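Local atomic coordinates of thymidylate synthase 1 (Bacillus subtilis, PDB entry 1BKP), a protein that catalyses the reductive methylation of dUMP to dTMP, with 5,10-methylenetetrahydrofolate as methyl donor and reductant, thereby supplying a precursor for DNA synthesis. Residues L133-W147 and P159-L173. Residues are numbered along the deposited sequence; the frame is centred on the assembly and turned at random.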
ATOM      1  N   LEU A 133      11.967  10.643  11.234  1.00 11.34           N
ATOM      2  CA  LEU A 133      12.361  11.354  10.026  1.00 10.74           C
ATOM      3  C   LEU A 133      13.613  12.235  10.321  1.00 12.20           C
ATOM      4  O   LEU A 133      14.494  12.398   9.468  1.00 13.43           O
ATOM      5  CB  LEU A 133      11.209  12.265   9.564  1.00 11.61           C
ATOM      6  CG  LEU A 133      10.009  11.518   8.933  1.00 13.54           C
ATOM      7  CD1 LEU A 133       8.869  12.504   8.613  1.00 13.69           C
ATOM      8  CD2 LEU A 133      10.543  10.780   7.621  1.00  9.52           C
ATOM      9  N   LYS A 134      13.678  12.799  11.521  1.00 13.86           N
ATOM     10  CA  LYS A 134      14.853  13.624  11.858  1.00 16.25           C
ATOM     11  C   LYS A 134      16.066  12.816  12.309  1.00 18.52           C
ATOM     12  O   LYS A 134      17.177  13.211  12.012  1.00 21.83           O
ATOM     13  CB  LYS A 134      14.534  14.607  13.026  1.00 15.53           C
ATOM     14  CG  LYS A 134      13.448  15.649  12.642  1.00 21.39           C
ATOM     15  CD  LYS A 134      13.164  16.655  13.757  1.00 19.81           C
ATOM     16  CE  LYS A 134      12.373  15.954  14.875  1.00 24.18           C
ATOM     17  NZ  LYS A 134      11.804  16.962  15.832  1.00 36.27           N
ATOM     18  N   ASN A 135      15.846  11.748  13.065  1.00 17.58           N
ATOM     19  CA  ASN A 135      16.934  10.988  13.701  1.00 17.82           C
ATOM     20  C   ASN A 135      17.334   9.672  13.037  1.00 19.79           C
ATOM     21  O   ASN A 135      18.446   9.213  13.245  1.00 18.32           O
ATOM     22  CB  ASN A 135      16.538  10.703  15.167  1.00 17.44           C
ATOM     23  CG  ASN A 135      16.407  11.992  15.973  1.00 23.37           C
ATOM     24  OD1 ASN A 135      15.310  12.548  16.220  1.00 17.55           O
ATOM     25  ND2 ASN A 135      17.514  12.565  16.188  1.00 18.02           N
ATOM     26  N   ASN A 136      16.459   9.113  12.220  1.00 16.12           N
ATOM     27  CA  ASN A 136      16.804   7.874  11.518  1.00 18.80           C
ATOM     28  C   ASN A 136      16.267   8.100  10.121  1.00 18.69           C
ATOM     29  O   ASN A 136      15.405   7.335   9.631  1.00 16.47           O
ATOM     30  CB  ASN A 136      16.094   6.691  12.232  1.00 19.24           C
ATOM     31  CG  ASN A 136      16.510   5.343  11.715  1.00 30.39           C
ATOM     32  OD1 ASN A 136      15.812   4.361  11.953  1.00 40.82           O
ATOM     33  ND2 ASN A 136      17.596   5.282  10.978  1.00 24.40           N
ATOM     34  N   PRO A 137      16.819   9.119   9.421  1.00 18.58           N
ATOM     35  CA  PRO A 137      16.292   9.418   8.062  1.00 17.96           C
ATOM     36  C   PRO A 137      16.260   8.299   7.059  1.00 18.32           C
ATOM     37  O   PRO A 137      15.341   8.214   6.281  1.00 17.41           O
ATOM     38  CB  PRO A 137      17.218  10.499   7.535  1.00 16.95           C
ATOM     39  CG  PRO A 137      18.476  10.437   8.462  1.00 16.05           C
ATOM     40  CD  PRO A 137      18.011   9.958   9.774  1.00 16.79           C
ATOM     41  N   SER A 138      17.276   7.444   7.080  1.00 18.88           N
ATOM     42  CA  SER A 138      17.401   6.415   6.064  1.00 18.81           C
ATOM     43  C   SER A 138      16.476   5.203   6.293  1.00 19.08           C
ATOM     44  O   SER A 138      16.449   4.285   5.481  1.00 21.40           O
ATOM     45  CB  SER A 138      18.884   5.934   6.026  1.00 14.21           C
ATOM     46  OG  SER A 138      19.122   5.203   7.236  1.00 23.18           O
ATOM     47  N   SER A 139      15.684   5.213   7.364  1.00 16.08           N
ATOM     48  CA  SER A 139      14.819   4.075   7.583  1.00 15.82           C
ATOM     49  C   SER A 139      13.916   3.618   6.415  1.00 15.38           C
ATOM     50  O   SER A 139      13.358   4.453   5.647  1.00 12.34           O
ATOM     51  CB  SER A 139      13.992   4.370   8.818  1.00 17.50           C
ATOM     52  OG  SER A 139      12.950   3.445   8.987  1.00 22.53           O
ATOM     53  N   ARG A 140      13.782   2.287   6.289  1.00 15.57           N
ATOM     54  CA  ARG A 140      12.909   1.708   5.262  1.00 16.37           C
ATOM     55  C   ARG A 140      11.526   1.364   5.859  1.00 16.94           C
ATOM     56  O   ARG A 140      10.751   0.642   5.205  1.00 17.42           O
ATOM     57  CB  ARG A 140      13.553   0.437   4.697  1.00 17.04           C
ATOM     58  CG  ARG A 140      14.753   0.860   3.915  1.00 18.45           C
ATOM     59  CD  ARG A 140      15.417  -0.275   3.222  1.00 20.53           C
ATOM     60  NE  ARG A 140      16.625   0.195   2.569  1.00 31.24           N
ATOM     61  CZ  ARG A 140      17.822  -0.333   2.784  1.00 26.66           C
ATOM     62  NH1 ARG A 140      17.963  -1.386   3.574  1.00 24.52           N
ATOM     63  NH2 ARG A 140      18.866   0.160   2.139  1.00 21.12           N
ATOM     64  N   ARG A 141      11.215   1.957   7.016  1.00 14.67           N
ATOM     65  CA  ARG A 141       9.974   1.721   7.717  1.00 15.90           C
ATOM     66  C   ARG A 141       9.273   2.984   8.221  1.00 11.70           C
ATOM     67  O   ARG A 141       8.705   2.939   9.298  1.00 10.74           O
ATOM     68  CB  ARG A 141      10.283   0.850   8.970  1.00 19.21           C
ATOM     69  CG  ARG A 141      10.960  -0.453   8.692  1.00 31.75           C
ATOM     70  CD  ARG A 141      11.832  -0.896   9.846  1.00 36.90           C
ATOM     71  NE  ARG A 141      11.307  -0.581  11.159  1.00 59.52           N
ATOM     72  CZ  ARG A 141      12.057  -0.162  12.174  1.00 85.67           C
ATOM     73  NH1 ARG A 141      13.372  -0.041  12.036  1.00 87.93           N
ATOM     74  NH2 ARG A 141      11.494   0.120  13.339  1.00 99.99           N
ATOM     75  N   HIS A 142       9.320   4.091   7.490  1.00 11.91           N
ATOM     76  CA  HIS A 142       8.660   5.334   7.949  1.00 11.10           C
ATOM     77  C   HIS A 142       7.209   5.182   7.441  1.00 11.94           C
ATOM     78  O   HIS A 142       6.894   5.640   6.304  1.00 15.12           O
ATOM     79  CB  HIS A 142       9.262   6.524   7.218  1.00 11.37           C
ATOM     80  CG  HIS A 142      10.627   6.921   7.698  1.00 13.02           C
ATOM     81  ND1 HIS A 142      10.943   7.019   9.056  1.00 14.79           N
ATOM     82  CD2 HIS A 142      11.708   7.370   7.019  1.00 13.26           C
ATOM     83  CE1 HIS A 142      12.161   7.518   9.182  1.00 14.24           C
ATOM     84  NE2 HIS A 142      12.644   7.742   7.960  1.00 14.19           N
ATOM     85  N   ILE A 143       6.411   4.409   8.171  1.00 12.56           N
ATOM     86  CA  ILE A 143       5.039   4.112   7.755  1.00 12.29           C
ATOM     87  C   ILE A 143       3.965   4.463   8.813  1.00  9.81           C
ATOM     88  O   ILE A 143       4.274   4.354  10.003  1.00 12.63           O
ATOM     89  CB  ILE A 143       4.937   2.583   7.536  1.00 12.40           C
ATOM     90  CG1 ILE A 143       5.785   2.125   6.321  1.00 17.57           C
ATOM     91  CG2 ILE A 143       3.403   2.121   7.482  1.00  9.03           C
ATOM     92  CD1 ILE A 143       5.916   0.662   6.226  1.00 24.57           C
ATOM     93  N   THR A 144       2.800   5.015   8.423  1.00  9.13           N
ATOM     94  CA  THR A 144       1.758   5.186   9.422  1.00 12.05           C
ATOM     95  C   THR A 144       0.666   4.322   8.816  1.00 11.57           C
ATOM     96  O   THR A 144       0.608   4.200   7.559  1.00 10.47           O
ATOM     97  CB  THR A 144       1.228   6.606   9.562  1.00 14.88           C
ATOM     98  OG1 THR A 144       0.761   7.125   8.303  1.00 17.28           O
ATOM     99  CG2 THR A 144       2.339   7.505  10.052  1.00 12.37           C
ATOM    100  N   MET A 145      -0.233   3.916   9.685  1.00 13.74           N
ATOM    101  CA  MET A 145      -1.268   2.932   9.354  1.00 15.23           C
ATOM    102  C   MET A 145      -2.490   3.152  10.138  1.00 13.07           C
ATOM    103  O   MET A 145      -2.444   3.029  11.405  1.00 12.73           O
ATOM    104  CB  MET A 145      -0.678   1.517   9.787  1.00 14.95           C
ATOM    105  CG  MET A 145      -1.566   0.253   9.462  1.00 13.23           C
ATOM    106  SD  MET A 145      -1.994   0.219   7.769  1.00 14.02           S
ATOM    107  CE  MET A 145      -0.394   0.094   6.977  1.00 16.08           C
ATOM    108  N   LEU A 146      -3.602   3.361   9.435  1.00 12.70           N
ATOM    109  CA  LEU A 146      -4.903   3.511  10.122  1.00 13.60           C
ATOM    110  C   LEU A 146      -5.659   2.202  10.086  1.00 15.54           C
ATOM    111  O   LEU A 146      -6.569   2.030  10.925  1.00 16.48           O
ATOM    112  CB  LEU A 146      -5.755   4.540   9.435  1.00 14.16           C
ATOM    113  CG  LEU A 146      -5.228   5.960   9.299  1.00 14.69           C
ATOM    114  CD1 LEU A 146      -6.158   6.956   8.514  1.00 12.71           C
ATOM    115  CD2 LEU A 146      -4.918   6.456  10.741  1.00 16.91           C
ATOM    116  N   TRP A 147      -5.226   1.257   9.239  1.00 15.59           N
ATOM    117  CA  TRP A 147      -5.882  -0.092   9.110  1.00 17.57           C
ATOM    118  C   TRP A 147      -5.307  -1.036  10.200  1.00 17.97           C
ATOM    119  O   TRP A 147      -4.389  -1.824   9.941  1.00 21.23           O
ATOM    120  CB  TRP A 147      -5.614  -0.731   7.749  1.00 18.41           C
ATOM    121  CG  TRP A 147      -6.514  -1.868   7.421  1.00 18.25           C
ATOM    122  CD1 TRP A 147      -6.317  -3.154   7.692  1.00 17.74           C
ATOM    123  CD2 TRP A 147      -7.774  -1.768   6.757  1.00 18.19           C
ATOM    124  NE1 TRP A 147      -7.392  -3.901   7.239  1.00 16.86           N
ATOM    125  CE2 TRP A 147      -8.303  -3.067   6.668  1.00 18.59           C
ATOM    126  CE3 TRP A 147      -8.506  -0.695   6.239  1.00 19.26           C
ATOM    127  CZ2 TRP A 147      -9.548  -3.338   6.061  1.00 21.46           C
ATOM    128  CZ3 TRP A 147      -9.758  -0.952   5.631  1.00 20.30           C
ATOM    129  CH2 TRP A 147     -10.253  -2.238   5.548  1.00 21.22           C
ATOM    130  N   PRO A 159     -11.173   3.491   7.131  1.00 25.30           N
ATOM    131  CA  PRO A 159     -10.557   4.526   6.294  1.00 23.91           C
ATOM    132  C   PRO A 159     -10.290   4.207   4.835  1.00 20.20           C
ATOM    133  O   PRO A 159      -9.990   3.064   4.506  1.00 17.50           O
ATOM    134  CB  PRO A 159      -9.222   4.803   7.034  1.00 25.55           C
ATOM    135  CG  PRO A 159      -8.853   3.365   7.559  1.00 27.68           C
ATOM    136  CD  PRO A 159     -10.228   2.857   8.058  1.00 27.22           C
ATOM    137  N   CYS A 160     -10.496   5.194   3.966  1.00 22.80           N
ATOM    138  CA  CYS A 160     -10.162   5.060   2.562  1.00 26.34           C
ATOM    139  C   CYS A 160      -8.654   5.277   2.399  1.00 23.51           C
ATOM    140  O   CYS A 160      -7.972   4.430   1.848  1.00 20.86           O
ATOM    141  CB  CYS A 160     -10.893   6.048   1.651  1.00 29.72           C
ATOM    142  SG  CYS A 160     -12.637   5.506   1.278  1.00 32.14           S
ATOM    143  N   VAL A 161      -8.148   6.459   2.770  1.00 20.02           N
ATOM    144  CA  VAL A 161      -6.697   6.758   2.616  1.00 17.50           C
ATOM    145  C   VAL A 161      -6.140   6.314   3.972  1.00 16.76           C
ATOM    146  O   VAL A 161      -6.215   7.039   4.974  1.00 17.82           O
ATOM    147  CB  VAL A 161      -6.435   8.298   2.336  1.00 17.06           C
ATOM    148  CG1 VAL A 161      -4.924   8.489   2.139  1.00 17.51           C
ATOM    149  CG2 VAL A 161      -7.268   8.816   1.090  1.00 16.44           C
ATOM    150  N   TYR A 162      -5.572   5.128   3.993  1.00 14.91           N
ATOM    151  CA  TYR A 162      -5.268   4.521   5.267  1.00 13.00           C
ATOM    152  C   TYR A 162      -3.778   4.370   5.612  1.00  9.06           C
ATOM    153  O   TYR A 162      -3.458   3.947   6.749  1.00  7.87           O
ATOM    154  CB  TYR A 162      -5.960   3.105   5.278  1.00 13.73           C
ATOM    155  CG  TYR A 162      -5.364   2.008   4.336  1.00 11.97           C
ATOM    156  CD1 TYR A 162      -5.753   1.940   2.969  1.00 11.73           C
ATOM    157  CD2 TYR A 162      -4.283   1.200   4.757  1.00 13.08           C
ATOM    158  CE1 TYR A 162      -5.095   1.137   2.079  1.00 12.65           C
ATOM    159  CE2 TYR A 162      -3.613   0.371   3.857  1.00 13.48           C
ATOM    160  CZ  TYR A 162      -4.046   0.347   2.500  1.00 15.19           C
ATOM    161  OH  TYR A 162      -3.477  -0.482   1.590  1.00 12.21           O
ATOM    162  N   GLU A 163      -2.888   4.624   4.658  1.00  9.00           N
ATOM    163  CA  GLU A 163      -1.457   4.469   4.999  1.00 12.25           C
ATOM    164  C   GLU A 163      -0.585   5.410   4.281  1.00 11.72           C
ATOM    165  O   GLU A 163      -0.957   5.981   3.196  1.00 11.77           O
ATOM    166  CB  GLU A 163      -0.960   2.986   4.728  1.00 10.57           C
ATOM    167  CG  GLU A 163      -0.967   2.717   3.218  1.00 12.75           C
ATOM    168  CD  GLU A 163      -0.394   1.322   2.866  1.00 19.50           C
ATOM    169  OE1 GLU A 163       0.344   0.752   3.647  1.00 17.37           O
ATOM    170  OE2 GLU A 163      -0.654   0.836   1.785  1.00 13.00           O
ATOM    171  N   THR A 164       0.594   5.671   4.877  1.00 10.59           N
ATOM    172  CA  THR A 164       1.579   6.537   4.205  1.00 10.63           C
ATOM    173  C   THR A 164       2.941   5.883   4.406  1.00 12.66           C
ATOM    174  O   THR A 164       3.135   5.123   5.342  1.00 13.09           O
ATOM    175  CB  THR A 164       1.712   7.948   4.815  1.00 11.54           C
ATOM    176  OG1 THR A 164       2.242   7.901   6.157  1.00 12.23           O
ATOM    177  CG2 THR A 164       0.358   8.664   4.955  1.00  9.09           C
ATOM    178  N   GLN A 165       3.865   6.143   3.497  1.00 13.80           N
ATOM    179  CA  GLN A 165       5.275   5.692   3.680  1.00 13.41           C
ATOM    180  C   GLN A 165       6.110   6.941   3.282  1.00 13.12           C
ATOM    181  O   GLN A 165       5.858   7.581   2.274  1.00 14.20           O
ATOM    182  CB  GLN A 165       5.637   4.462   2.813  1.00  7.37           C
ATOM    183  CG  GLN A 165       7.099   4.099   3.136  1.00  6.78           C
ATOM    184  CD  GLN A 165       7.462   2.704   2.642  1.00 17.30           C
ATOM    185  OE1 GLN A 165       6.683   2.022   2.094  1.00 15.17           O
ATOM    186  NE2 GLN A 165       8.718   2.282   2.906  1.00 16.98           N
ATOM    187  N   TRP A 166       7.160   7.240   4.038  1.00 16.01           N
ATOM    188  CA  TRP A 166       7.923   8.459   3.786  1.00 15.05           C
ATOM    189  C   TRP A 166       9.362   8.031   3.509  1.00 14.63           C
ATOM    190  O   TRP A 166       9.807   7.014   4.029  1.00 12.59           O
ATOM    191  CB  TRP A 166       7.897   9.324   5.095  1.00 14.53           C
ATOM    192  CG  TRP A 166       6.494   9.741   5.554  1.00 15.59           C
ATOM    193  CD1 TRP A 166       5.550   8.956   6.206  1.00 15.21           C
ATOM    194  CD2 TRP A 166       5.905  11.013   5.399  1.00 15.27           C
ATOM    195  NE1 TRP A 166       4.422   9.680   6.435  1.00 14.89           N
ATOM    196  CE2 TRP A 166       4.608  10.944   5.940  1.00 16.27           C
ATOM    197  CE3 TRP A 166       6.354  12.219   4.851  1.00 14.65           C
ATOM    198  CZ2 TRP A 166       3.726  12.037   5.926  1.00 15.02           C
ATOM    199  CZ3 TRP A 166       5.494  13.322   4.830  1.00 14.36           C
ATOM    200  CH2 TRP A 166       4.169  13.211   5.364  1.00 14.24           C
ATOM    201  N   TYR A 167      10.089   8.820   2.707  1.00 15.43           N
ATOM    202  CA  TYR A 167      11.461   8.409   2.402  1.00 15.85           C
ATOM    203  C   TYR A 167      12.286   9.712   2.490  1.00 15.34           C
ATOM    204  O   TYR A 167      11.848  10.775   1.975  1.00 12.62           O
ATOM    205  CB  TYR A 167      11.535   7.930   0.956  1.00 15.91           C
ATOM    206  CG  TYR A 167      10.481   6.890   0.618  1.00 19.69           C
ATOM    207  CD1 TYR A 167       9.194   7.266   0.213  1.00 20.06           C
ATOM    208  CD2 TYR A 167      10.773   5.536   0.642  1.00 19.02           C
ATOM    209  CE1 TYR A 167       8.258   6.325  -0.152  1.00 18.31           C
ATOM    210  CE2 TYR A 167       9.833   4.588   0.247  1.00 18.41           C
ATOM    211  CZ  TYR A 167       8.593   5.007  -0.145  1.00 17.40           C
ATOM    212  OH  TYR A 167       7.687   4.076  -0.582  1.00 15.23           O
ATOM    213  N   VAL A 168      13.524   9.586   2.958  1.00 15.43           N
ATOM    214  CA  VAL A 168      14.377  10.759   2.996  1.00 17.50           C
ATOM    215  C   VAL A 168      15.612  10.410   2.170  1.00 19.15           C
ATOM    216  O   VAL A 168      16.304   9.413   2.477  1.00 18.09           O
ATOM    217  CB  VAL A 168      14.828  11.149   4.440  1.00 18.14           C
ATOM    218  CG1 VAL A 168      15.821  12.364   4.302  1.00 18.58           C
ATOM    219  CG2 VAL A 168      13.642  11.513   5.281  1.00 17.51           C
ATOM    220  N   LYS A 169      15.811  11.143   1.078  1.00 18.29           N
ATOM    221  CA  LYS A 169      16.966  10.899   0.237  1.00 21.63           C
ATOM    222  C   LYS A 169      17.482  12.270  -0.276  1.00 24.72           C
ATOM    223  O   LYS A 169      16.669  13.070  -0.792  1.00 23.83           O
ATOM    224  CB  LYS A 169      16.636   9.979  -0.944  1.00 16.78           C
ATOM    225  CG  LYS A 169      16.047   8.615  -0.550  1.00 15.77           C
ATOM    226  CD  LYS A 169      15.929   7.671  -1.786  1.00 28.15           C
ATOM    227  CE  LYS A 169      15.259   6.330  -1.526  1.00 24.96           C
ATOM    228  NZ  LYS A 169      15.894   5.481  -0.455  1.00 22.86           N
ATOM    229  N   HIS A 170      18.789  12.532  -0.038  1.00 24.89           N
ATOM    230  CA  HIS A 170      19.478  13.765  -0.494  1.00 25.60           C
ATOM    231  C   HIS A 170      18.823  15.038   0.025  1.00 22.09           C
ATOM    232  O   HIS A 170      18.623  15.984  -0.702  1.00 22.57           O
ATOM    233  CB  HIS A 170      19.515  13.810  -2.007  1.00 27.44           C
ATOM    234  CG  HIS A 170      20.536  12.897  -2.618  1.00 31.15           C
ATOM    235  ND1 HIS A 170      21.393  12.116  -1.857  1.00 32.87           N
ATOM    236  CD2 HIS A 170      20.887  12.695  -3.919  1.00 32.49           C
ATOM    237  CE1 HIS A 170      22.237  11.482  -2.662  1.00 33.44           C
ATOM    238  NE2 HIS A 170      21.952  11.815  -3.915  1.00 33.37           N
ATOM    239  N   GLY A 171      18.426  15.015   1.290  1.00 17.82           N
ATOM    240  CA  GLY A 171      17.809  16.186   1.855  1.00 18.90           C
ATOM    241  C   GLY A 171      16.384  16.406   1.432  1.00 20.29           C
ATOM    242  O   GLY A 171      15.816  17.416   1.797  1.00 22.63           O
ATOM    243  N   LYS A 172      15.812  15.472   0.676  1.00 17.07           N
ATOM    244  CA  LYS A 172      14.407  15.643   0.309  1.00 16.94           C
ATOM    245  C   LYS A 172      13.478  14.550   0.958  1.00 18.06           C
ATOM    246  O   LYS A 172      13.854  13.348   1.080  1.00 16.30           O
ATOM    247  CB  LYS A 172      14.272  15.593  -1.200  1.00 23.90           C
ATOM    248  CG  LYS A 172      15.031  16.727  -1.893  1.00 25.08           C
ATOM    249  CD  LYS A 172      15.029  16.490  -3.383  1.00 24.13           C
ATOM    250  CE  LYS A 172      15.817  17.512  -4.108  1.00 50.37           C
ATOM    251  NZ  LYS A 172      16.119  17.002  -5.514  1.00 67.15           N
ATOM    252  N   LEU A 173      12.282  15.006   1.345  1.00 16.60           N
ATOM    253  CA  LEU A 173      11.250  14.183   1.939  1.00 16.23           C
ATOM    254  C   LEU A 173      10.165  13.791   0.893  1.00 17.00           C
ATOM    255  O   LEU A 173       9.409  14.657   0.411  1.00 16.02           O
ATOM    256  CB  LEU A 173      10.585  14.975   3.058  1.00 15.64           C
ATOM    257  CG  LEU A 173       9.592  14.206   3.954  1.00 15.22           C
ATOM    258  CD1 LEU A 173      10.220  12.962   4.607  1.00 12.98           C
ATOM    259  CD2 LEU A 173       9.055  15.154   5.125  1.00 13.02           C
TER
HETATM  260  O   HOH W   1      14.005   6.950   4.207  1.00 14.55           O
HETATM  261  O   HOH W   2      10.542   4.416   4.712  1.00 10.61           O
HETATM  262  O   HOH W   3      -1.799   6.567   7.844  1.00 15.31           O
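Two threonine hydroxyls meet directly across the strands: Thr144 OG1 and Thr164 OG1 are hydrogen-bonded at 2.7 Å. Both oxygens sit between their own backbone N and carbonyl carbon (chi1 55° and 66°), which turns them to each other on the sheet face shared with Trp166. The indole NE1 adds a weak bond to Thr164 OG1, and a water 2.7 Å from Thr144 OG1 carries the series on, weakly, to Tyr162 O. The same threonines form an antiparallel hydrogen-bonded pair; Trp166 N to His142 O (2.8 Å) and Leu146 N to Tyr162 O continue the ladder. Opposite the Trp166 end of strand 161-169, residues 136-141 form a loop. Leu133 CD2 sits over the centre of the His142 ring, Ser139 CB near the rim of the other face, while His142 NE2 donates to Pro137 O (3.2 Å) from above the carbonyl plane. Cutting His142 back to an alanine is likely to leave a gap beside Leu133 CD2 and the Pro137 carbonyl without its side-chain donor. The pairing joins this loop, whose Arg140 and Arg141 probably bind dUMP, to the strand following catalytic Cys160. Met145 SD lies at the Tyr162 ring edge, Trp147 turns its edge to that ring's face, and Tyr162 OH hydrogen-bonds Glu163 OE1 of the second subunit. Strand 143-145 is outermost here within its chain, 172-183 flanks 161-169 on the other side, and helices 125-135 and 188-206 pack against Trp166.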